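Local coordinates for protein amidase, hydantoinase/carbamoylase family (Burkholderia vietnamiensis, PDB 5I4M) that probably hydrolyses N-carbamoyl-L-amino acids as a zinc-dependent enzyme of the peptidase M20 family, binding two zinc ions per subunit, at residues R63-V67 with R190-A194. Residues are numbered along the deposited sequence; the frame is centred on the assembly and turned at random.
Sequences RDLIV and RIGYA
Tyr193 reaches from the turn after helix 184-191 to the flank of helix 57-72, where its ring meets Arg63 and its hydroxyl meets Asp64. The polar part is a hydrogen bond in which Tyr193 OH donates to Asp64 OD1 over 2.7 Å; OD1 accepts through its anti lone pair, the one directed away from OD2. OD1 lies at the ring edge, near its plane, and carboxylate and ring are turned 27° apart. A water donates to the same OD1 at 2.8 Å and, more loosely, to Ile191 O, linking the backbone of Ile191 to the same carboxylate. Asp64 OD2 forms a salt bridge with Lys60, so both oxygens are engaged.

Arg63 supplies the apolar and cationic part. With its chain extended from CG to NE, it runs along one ring face: CD sits 4.0 Å from the Tyr193 ring centroid in a CH-pi contact. CZ lies 4.9 Å from that centroid in a cation-pi contact. The guanidinium is tilted 67° to the ring and turns an edge to it, Arg63 NH1 lying 3.4 Å from Tyr193 CD1; NH1 and NH2 bond to Gly83 O and Thr147 OG1. Arg63, Val67 and Tyr193 also touch Val85 of strand 85-89, and the Arg63 side chain is about 13 Å from a bound zinc ion.

Gly192, with positive phi, closes a Schellman motif at the C-terminal end of helix 184-191, a conformation that suits glycine, and the chain then presents Tyr193 to helix 57-72. Tyrosine suits this place because its face receives a buried arginine while its hydroxyl reaches an acid; the cation over the ring and the anion at its edge probably reinforce each other electrostatically.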
# COMPACT_ATOMS: atom_id res chain seq x y z
N ARG A 63 16.17 18.31 -16.46
CA ARG A 63 17.00 18.03 -17.63
C ARG A 63 17.05 19.21 -18.59
O ARG A 63 18.13 19.65 -19.00
CB ARG A 63 16.48 16.79 -18.36
CG ARG A 63 16.62 15.48 -17.59
CD ARG A 63 15.62 14.44 -18.13
NE ARG A 63 15.98 13.12 -17.64
CZ ARG A 63 16.68 12.22 -18.32
NH1 ARG A 63 17.07 12.46 -19.57
NH2 ARG A 63 16.98 11.06 -17.74
N ASP A 64 15.87 19.72 -18.98
CA ASP A 64 15.82 20.85 -19.91
C ASP A 64 16.63 22.03 -19.39
O ASP A 64 17.36 22.68 -20.15
CB ASP A 64 14.38 21.30 -20.14
CG ASP A 64 13.54 20.30 -20.93
OD1 ASP A 64 14.08 19.31 -21.47
OD2 ASP A 64 12.31 20.53 -21.01
N LEU A 65 16.49 22.33 -18.10
CA LEU A 65 17.13 23.51 -17.53
C LEU A 65 18.64 23.37 -17.58
O LEU A 65 19.35 24.28 -18.02
CB LEU A 65 16.65 23.71 -16.10
CG LEU A 65 17.27 24.87 -15.32
CD1 LEU A 65 16.91 26.22 -15.93
CD2 LEU A 65 16.82 24.83 -13.86
N ILE A 66 19.14 22.20 -17.17
CA ILE A 66 20.57 21.97 -17.11
C ILE A 66 21.17 21.90 -18.51
O ILE A 66 22.24 22.46 -18.77
CB ILE A 66 20.85 20.70 -16.28
CG1 ILE A 66 20.35 20.93 -14.84
CG2 ILE A 66 22.33 20.34 -16.30
CD1 ILE A 66 20.19 19.67 -14.01
N VAL A 67 20.48 21.23 -19.44
CA VAL A 67 20.93 21.23 -20.84
C VAL A 67 21.07 22.66 -21.36
O VAL A 67 22.05 23.00 -22.03
CB VAL A 67 19.96 20.40 -21.71
CG1 VAL A 67 20.15 20.72 -23.18
CG2 VAL A 67 20.19 18.91 -21.44
N ARG A 190 7.80 10.18 -24.08
CA ARG A 190 6.82 11.17 -23.64
C ARG A 190 7.47 12.49 -23.28
O ARG A 190 6.95 13.56 -23.64
CB ARG A 190 6.01 10.64 -22.45
CG ARG A 190 4.82 11.53 -22.11
CD ARG A 190 4.07 11.03 -20.89
NE ARG A 190 4.93 11.06 -19.71
CZ ARG A 190 5.18 12.16 -19.01
NH1 ARG A 190 4.65 13.31 -19.39
NH2 ARG A 190 5.97 12.11 -17.95
N ILE A 191 8.60 12.46 -22.56
CA ILE A 191 9.25 13.69 -22.13
C ILE A 191 10.30 14.17 -23.11
O ILE A 191 10.99 15.16 -22.83
CB ILE A 191 9.90 13.56 -20.73
CG1 ILE A 191 11.09 12.59 -20.74
CG2 ILE A 191 8.86 13.16 -19.69
CD1 ILE A 191 12.06 12.84 -19.58
N GLY A 192 10.45 13.50 -24.25
CA GLY A 192 11.34 14.02 -25.27
C GLY A 192 12.79 13.66 -25.11
O GLY A 192 13.65 14.32 -25.69
N TYR A 193 13.10 12.61 -24.33
CA TYR A 193 14.47 12.17 -24.14
C TYR A 193 14.70 10.75 -24.64
O TYR A 193 15.60 10.05 -24.16
CB TYR A 193 14.88 12.30 -22.67
CG TYR A 193 15.26 13.74 -22.35
CD1 TYR A 193 16.56 14.19 -22.50
CD2 TYR A 193 14.29 14.65 -21.96
CE1 TYR A 193 16.90 15.52 -22.23
CE2 TYR A 193 14.62 15.98 -21.70
CZ TYR A 193 15.92 16.40 -21.83
OH TYR A 193 16.22 17.73 -21.57
N ALA A 194 13.91 10.31 -25.62
CA ALA A 194 14.21 9.06 -26.34
C ALA A 194 15.25 9.40 -27.40
O ALA A 194 14.92 9.70 -28.55
CB ALA A 194 12.96 8.46 -26.96
O HOH W 1 12.33 18.12 -23.36